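Local coordinates for protein imelysin (Bacteroides ovatus ATCC 8483, PDB 3OYV) that probably takes part in bacterial iron uptake at the outer membrane, as a metal-binding member of the imelysin-like family, at residues 119-122 with 123-127; 273-276 with 277-281. One frame throughout, in Å; residues are numbered along the deposited sequence. Where two conformers were deposited one is given.

Contact 1: residues 119-122 with 123-127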
ATOM      1  N   TRP A 119       0.324  -7.872 -13.148  1.00 11.06           N
ATOM      2  CA  TRP A 119      -0.594  -8.977 -12.764  1.00 11.36           C
ATOM      3  C   TRP A 119      -0.505  -9.267 -11.264  1.00 11.93           C
ATOM      4  O   TRP A 119      -0.527 -10.416 -10.805  1.00 13.51           O
ATOM      5  CB  TRP A 119      -0.318 -10.237 -13.583  1.00 12.83           C
ATOM      6  CG  TRP A 119      -0.824 -10.228 -14.984  1.00 13.20           C
ATOM      7  CD1 TRP A 119      -1.214  -9.159 -15.711  1.00 14.35           C
ATOM      8  CD2 TRP A 119      -0.982 -11.364 -15.826  1.00 12.98           C
ATOM      9  NE1 TRP A 119      -1.607  -9.546 -16.955  1.00 15.10           N
ATOM     10  CE2 TRP A 119      -1.487 -10.903 -17.050  1.00 12.16           C
ATOM     11  CE3 TRP A 119      -0.777 -12.744 -15.648  1.00 16.55           C
ATOM     12  CZ2 TRP A 119      -1.765 -11.775 -18.129  1.00 15.06           C
ATOM     13  CZ3 TRP A 119      -1.084 -13.618 -16.716  1.00 18.16           C
ATOM     14  CH2 TRP A 119      -1.572 -13.121 -17.934  1.00 18.88           C
ATOM     15  N   HIS A 120      -0.371  -8.202 -10.503  1.00 11.46           N
ATOM     16  CA  HIS A 120      -0.090  -8.266  -9.068  1.00 11.00           C
ATOM     17  C   HIS A 120      -1.300  -7.911  -8.196  1.00 10.18           C
ATOM     18  O   HIS A 120      -1.202  -7.864  -6.970  1.00 10.87           O
ATOM     19  CB  HIS A 120       1.129  -7.336  -8.840  1.00 11.54           C
ATOM     20  CG  HIS A 120       1.506  -7.123  -7.417  1.00 11.65           C
ATOM     21  ND1 HIS A 120       2.053  -8.121  -6.638  1.00 11.85           N
ATOM     22  CD2 HIS A 120       1.468  -6.015  -6.651  1.00 14.00           C
ATOM     23  CE1 HIS A 120       2.284  -7.638  -5.426  1.00 12.41           C
ATOM     24  NE2 HIS A 120       1.960  -6.351  -5.419  1.00 13.27           N
ATOM     25  N   SER A 121      -2.453  -7.619  -8.795  1.00 10.57           N
ATOM     26  CA  SER A 121      -3.604  -7.127  -8.013  0.60 10.11           C
ATOM     27  C   SER A 121      -4.006  -8.087  -6.890  1.00  9.63           C
ATOM     28  O   SER A 121      -4.243  -7.652  -5.781  1.00 10.80           O
ATOM     29  CB  SER A 121      -4.830  -6.802  -8.905  0.60  9.32           C
ATOM     30  OG  SER A 121      -5.360  -7.927  -9.544  0.60  9.70           O
ATOM     31  N   ARG A 122      -4.131  -9.383  -7.190  1.00 10.60           N
ATOM     32  CA  ARG A 122      -4.505 -10.329  -6.141  1.00 10.16           C
ATOM     33  C   ARG A 122      -3.567 -10.229  -4.936  1.00  9.56           C
ATOM     34  O   ARG A 122      -4.001 -10.161  -3.806  1.00 11.56           O
ATOM     35  CB  ARG A 122      -4.513 -11.767  -6.666  1.00 10.41           C
ATOM     36  CG  ARG A 122      -5.712 -12.088  -7.548  1.00 12.53           C
ATOM     37  CD  ARG A 122      -5.519 -13.341  -8.394  1.00 12.33           C
ATOM     38  NE  ARG A 122      -5.262 -14.523  -7.560  1.00 13.16           N
ATOM     39  CZ  ARG A 122      -4.069 -15.019  -7.255  1.00 15.90           C
ATOM     40  NH1 ARG A 122      -2.953 -14.509  -7.744  1.00 15.13           N
ATOM     41  NH2 ARG A 122      -3.982 -16.075  -6.430  1.00 16.52           N
ATOM     42  N   ASP A 123      -2.267 -10.270  -5.210  1.00 11.48           N
ATOM     43  CA  ASP A 123      -1.294 -10.282  -4.141  1.00 11.74           C
ATOM     44  C   ASP A 123      -1.266  -8.951  -3.389  1.00 10.62           C
ATOM     45  O   ASP A 123      -1.138  -8.926  -2.175  1.00 11.45           O
ATOM     46  CB  ASP A 123       0.084 -10.668  -4.684  1.00 11.32           C
ATOM     47  CG  ASP A 123       0.209 -12.138  -5.051  1.00 15.87           C
ATOM     48  OD1 ASP A 123      -0.630 -12.944  -4.601  1.00 16.82           O
ATOM     49  OD2 ASP A 123       1.180 -12.457  -5.781  1.00 19.23           O
ATOM     50  N   ASP A 124      -1.406  -7.843  -4.124  1.00 10.26           N
ATOM     51  CA  ASP A 124      -1.512  -6.513  -3.555  1.00  9.12           C
ATOM     52  C   ASP A 124      -2.659  -6.476  -2.544  1.00 10.87           C
ATOM     53  O   ASP A 124      -2.481  -6.141  -1.369  1.00  9.64           O
ATOM     54  CB  ASP A 124      -1.723  -5.569  -4.745  1.00  9.56           C
ATOM     55  CG  ASP A 124      -2.010  -4.127  -4.378  1.00 10.10           C
ATOM     56  OD1 ASP A 124      -2.096  -3.727  -3.204  1.00 12.20           O
ATOM     57  OD2 ASP A 124      -2.145  -3.323  -5.349  1.00 13.38           O
ATOM     58  N   TYR A 125      -3.849  -6.844  -3.005  1.00 10.30           N
ATOM     59  CA  TYR A 125      -5.039  -6.673  -2.173  1.00 10.09           C
ATOM     60  C   TYR A 125      -5.004  -7.636  -0.987  1.00 10.02           C
ATOM     61  O   TYR A 125      -5.476  -7.299   0.103  1.00 11.42           O
ATOM     62  CB  TYR A 125      -6.343  -6.838  -2.964  1.00 10.71           C
ATOM     63  CG  TYR A 125      -6.458  -6.059  -4.271  1.00 11.78           C
ATOM     64  CD1 TYR A 125      -5.631  -4.965  -4.576  1.00 12.74           C
ATOM     65  CD2 TYR A 125      -7.401  -6.451  -5.213  1.00 11.68           C
ATOM     66  CE1 TYR A 125      -5.720  -4.324  -5.807  1.00 11.21           C
ATOM     67  CE2 TYR A 125      -7.498  -5.815  -6.426  1.00 13.18           C
ATOM     68  CZ  TYR A 125      -6.666  -4.745  -6.726  1.00 11.90           C
ATOM     69  OH  TYR A 125      -6.779  -4.176  -7.991  1.00 12.99           O
ATOM     70  N   THR A 126      -4.442  -8.824  -1.207  1.00 10.15           N
ATOM     71  CA  THR A 126      -4.256  -9.795  -0.134  1.00 11.00           C
ATOM     72  C   THR A 126      -3.309  -9.230   0.930  1.00 10.25           C
ATOM     73  O   THR A 126      -3.582  -9.328   2.135  1.00 11.38           O
ATOM     74  CB  THR A 126      -3.737 -11.132  -0.668  1.00 11.78           C
ATOM     75  OG1 THR A 126      -4.635 -11.633  -1.647  1.00 12.25           O
ATOM     76  CG2 THR A 126      -3.600 -12.180   0.425  1.00 14.24           C
ATOM     77  N   ASN A 127      -2.205  -8.610   0.487  1.00  9.53           N
ATOM     78  CA  ASN A 127      -1.295  -7.942   1.435  1.00 10.33           C
ATOM     79  C   ASN A 127      -1.976  -6.848   2.217  1.00 10.67           C
ATOM     80  O   ASN A 127      -1.699  -6.658   3.397  1.00 10.65           O
ATOM     81  CB  ASN A 127      -0.070  -7.385   0.703  1.00 10.24           C
ATOM     82  CG  ASN A 127       0.952  -8.448   0.368  1.00 11.50           C
ATOM     83  OD1 ASN A 127       0.956  -9.538   0.946  1.00 13.43           O
ATOM     84  ND2 ASN A 127       1.828  -8.142  -0.591  1.00 12.08           N
TER
HETATM   85  O   HOH W   1      -1.309 -11.233  -7.988  1.00 13.65           O
HETATM   86  O   HOH W   2       2.401 -10.616  -7.557  1.00 20.41           O
HETATM   87  O   HOH W   3      -0.883 -15.425  -5.805  1.00 24.75           O

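Contact 2: residues 273-276 with 277-281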
ATOM      1  N   ASP A 273      11.844  -7.227  -9.803  1.00  9.01           N
ATOM      2  CA  ASP A 273      11.981  -7.918  -8.515  1.00 10.85           C
ATOM      3  C   ASP A 273      12.015  -6.918  -7.355  1.00  9.59           C
ATOM      4  O   ASP A 273      11.389  -7.135  -6.340  1.00  9.98           O
ATOM      5  CB  ASP A 273      13.292  -8.747  -8.452  1.00 11.69           C
ATOM      6  CG  ASP A 273      13.344  -9.930  -9.417  1.00 15.21           C
ATOM      7  OD1 ASP A 273      12.303 -10.386  -9.885  1.00 15.24           O
ATOM      8  OD2 ASP A 273      14.472 -10.428  -9.669  1.00 17.20           O
ATOM      9  N   ALA A 274      12.792  -5.852  -7.528  1.00  8.85           N
ATOM     10  CA  ALA A 274      12.888  -4.838  -6.515  1.00  8.56           C
ATOM     11  C   ALA A 274      11.570  -4.114  -6.276  1.00  8.73           C
ATOM     12  O   ALA A 274      11.279  -3.729  -5.136  1.00  9.49           O
ATOM     13  CB  ALA A 274      14.024  -3.837  -6.845  1.00 10.20           C
ATOM     14  N   TRP A 275      10.782  -3.944  -7.333  1.00  8.71           N
ATOM     15  CA  TRP A 275       9.461  -3.305  -7.207  1.00  8.53           C
ATOM     16  C   TRP A 275       8.540  -4.173  -6.343  1.00  8.57           C
ATOM     17  O   TRP A 275       7.923  -3.676  -5.396  1.00  9.15           O
ATOM     18  CB  TRP A 275       8.884  -3.017  -8.605  1.00  9.27           C
ATOM     19  CG  TRP A 275       7.607  -2.234  -8.562  1.00  9.30           C
ATOM     20  CD1 TRP A 275       7.491  -0.880  -8.524  1.00  9.26           C
ATOM     21  CD2 TRP A 275       6.253  -2.751  -8.481  1.00  9.49           C
ATOM     22  NE1 TRP A 275       6.159  -0.515  -8.477  1.00  9.38           N
ATOM     23  CE2 TRP A 275       5.389  -1.649  -8.431  1.00  9.43           C
ATOM     24  CE3 TRP A 275       5.697  -4.037  -8.539  1.00  9.71           C
ATOM     25  CZ2 TRP A 275       4.000  -1.787  -8.401  1.00  9.68           C
ATOM     26  CZ3 TRP A 275       4.327  -4.160  -8.460  1.00 10.36           C
ATOM     27  CH2 TRP A 275       3.500  -3.060  -8.410  1.00  9.80           C
ATOM     28  N   ILE A 276       8.457  -5.470  -6.643  1.00  9.45           N
ATOM     29  CA  ILE A 276       7.629  -6.353  -5.823  1.00  9.82           C
ATOM     30  C   ILE A 276       8.093  -6.326  -4.368  1.00  9.81           C
ATOM     31  O   ILE A 276       7.281  -6.292  -3.436  1.00 10.12           O
ATOM     32  CB  ILE A 276       7.673  -7.765  -6.347  1.00 11.10           C
ATOM     33  CG1 ILE A 276       7.000  -7.829  -7.729  1.00 11.53           C
ATOM     34  CG2 ILE A 276       6.998  -8.737  -5.364  1.00 13.76           C
ATOM     35  CD1 ILE A 276       5.454  -7.730  -7.747  1.00 13.91           C
ATOM     36  N   THR A 277       9.398  -6.390  -4.179  1.00  9.89           N
ATOM     37  CA  THR A 277       9.984  -6.431  -2.830  1.00  9.49           C
ATOM     38  C   THR A 277       9.589  -5.189  -2.050  1.00  9.35           C
ATOM     39  O   THR A 277       9.198  -5.275  -0.871  1.00 11.16           O
ATOM     40  CB  THR A 277      11.508  -6.615  -2.919  1.00 10.01           C
ATOM     41  OG1 THR A 277      11.754  -7.891  -3.514  1.00 13.11           O
ATOM     42  CG2 THR A 277      12.190  -6.479  -1.553  1.00 11.61           C
ATOM     43  N   ALA A 278       9.698  -4.025  -2.683  1.00  9.11           N
ATOM     44  CA  ALA A 278       9.362  -2.753  -2.036  1.00  8.75           C
ATOM     45  C   ALA A 278       7.834  -2.618  -1.816  1.00 10.01           C
ATOM     46  O   ALA A 278       7.392  -2.039  -0.839  1.00  9.84           O
ATOM     47  CB  ALA A 278       9.926  -1.539  -2.839  1.00 10.91           C
ATOM     48  N   ARG A 279       7.054  -3.173  -2.730  1.00  9.45           N
ATOM     49  CA  ARG A 279       5.601  -3.123  -2.610  1.00  8.39           C
ATOM     50  C   ARG A 279       5.082  -3.847  -1.386  1.00 10.06           C
ATOM     51  O   ARG A 279       4.053  -3.463  -0.854  1.00 10.16           O
ATOM     52  CB  ARG A 279       4.945  -3.678  -3.861  1.00  8.47           C
ATOM     53  CG  ARG A 279       4.941  -2.696  -5.038  1.00  9.51           C
ATOM     54  CD  ARG A 279       4.063  -1.488  -4.780  1.00 10.08           C
ATOM     55  NE  ARG A 279       2.665  -1.851  -4.607  1.00  8.81           N
ATOM     56  CZ  ARG A 279       1.666  -0.988  -4.543  1.00 11.11           C
ATOM     57  NH1 ARG A 279       1.896   0.312  -4.550  1.00 11.14           N
ATOM     58  NH2 ARG A 279       0.415  -1.419  -4.465  1.00 12.03           N
ATOM     59  N   GLU A 280       5.773  -4.893  -0.948  1.00  9.43           N
ATOM     60  CA  GLU A 280       5.230  -5.693   0.145  0.60  8.42           C
ATOM     61  C   GLU A 280       5.024  -4.910   1.446  1.00  8.64           C
ATOM     62  O   GLU A 280       3.907  -4.923   1.964  1.00  9.68           O
ATOM     63  CB  GLU A 280       6.058  -6.939   0.378  0.60 10.30           C
ATOM     64  CG  GLU A 280       5.347  -7.899   1.332  0.60 15.31           C
ATOM     65  CD  GLU A 280       6.058  -9.213   1.476  0.60 23.94           C
ATOM     66  OE1 GLU A 280       7.190  -9.333   0.965  0.60 27.42           O
ATOM     67  OE2 GLU A 280       5.472 -10.117   2.104  0.60 30.60           O
ATOM     68  N   PRO A 281       6.057  -4.203   1.970  1.00  8.49           N
ATOM     69  CA  PRO A 281       5.791  -3.437   3.173  1.00  8.55           C
ATOM     70  C   PRO A 281       4.797  -2.298   2.915  1.00  8.69           C
ATOM     71  O   PRO A 281       3.991  -1.972   3.809  1.00  9.36           O
ATOM     72  CB  PRO A 281       7.168  -2.924   3.590  1.00 10.61           C
ATOM     73  CG  PRO A 281       7.972  -2.981   2.336  1.00  8.98           C
ATOM     74  CD  PRO A 281       7.495  -4.176   1.632  1.00  9.32           C
TER

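Contact 1: residues 119-122 with 123-127
The H120 ring has the backbone N of D124 over one face, 3.9 Å above its plane and offset toward the rim. In plane at its edge, water 2 joins H120 ND1 (2.7 Å) to D123 OD2 (2.8 Å), while D123 CB packs obliquely against the ring. The Y125 ring carries S121 O over a face, with Y125 CG 3.1 Å from that oxygen, and S121 CB rests beside the phenol end, 3.4 Å from Y125 OH. The same S121 O accepts from Y125 N, so one carbonyl serves as backbone acceptor and ring contact. This bond and that from D124 N to H120 O are equally straight (N-H...O 168° in both). Farther round the helix, R122 O is gripped twice by T126, from OG1 at 2.7 Å and from N at 3.0 Å, the two donors reaching opposite faces of the carbonyl plane; T126 OG1 lies beside its own backbone N (chi1 -57°), which directs it back to the preceding turn. R122 NH1 and D123 OD1 meet indirectly through water 3. H120 immediately precedes helix 121-137, whose Y125 packs on helix 71-102; T126, D123 and R122 NH2 reach Q176 of helix 158-177, and H120 NE2 bonds E283 of helix 265-283.

Contact 2: residues 273-276 with 277-281
R279 lies alongside W275, one helical turn earlier, the two side chains pointing the same way. Its CB lies 3.4 Å from W275 O. CG comes next and does the main work: it stands 3.4 Å from the centroid of the W275 six-membered ring and only 5° off the ring normal, a CH-pi contact over the centre of the face. From there the arginine chain folds along the indole, which keeps CD close to it, 3.6 Å from W275 CZ2. NE is farther off, 4.0 Å from the same CZ2, and the guanidinium runs nearly parallel to the ring (2° between planes) but displaced obliquely from it. At the tip the charge is shared: NE pairs with E283, NH1 with D303, and NH2 bonds an unidentified ligand. This i to i+4 pair belongs to helix 265-283 and faces helix 343-351, whose F344, H345 and E348 fall in the GxHxxE sequence motif of imelysins; F344 O accepts W275 NE1. A leucine in place of W275, lacking the indole, would probably leave F344 O without its donor and a gap beside the CG and CD of R279. On another side of the helix, T277 returns two donors to D273 O, N at 3.0 Å and OG1 at 2.9 Å, from opposite faces of the carbonyl plane. Toward P281 the helix kinks, since the proline N makes no bond to the turn before, and E280 N already binds I276 O weakly, at 3.2 Å and 133°.

Overall arrangement
From the N terminus, the chain first forms contact 1, at the start of helix 121-137, and much later contact 2, in the second half of helix 265-283. Each closes only neighbouring turns of one helix, so the two stand in series, neither nested nor crossed; the fold brings these two separate imelysin-family portions of the chain side by side. Their centres are 12 Å apart, yet H120 CD2 lies 3.9 Å from W275 CZ3, the rings at about 75°, and H120 ND1 lies 3.6 Å from I276 CD1. D124 OD2, hydrogen-bonded to S115 OG, also forms a long, weak ion pair with R279 NH2 beside an unidentified molecule, probably from the crystallisation liquor, that may mark a polar pocket.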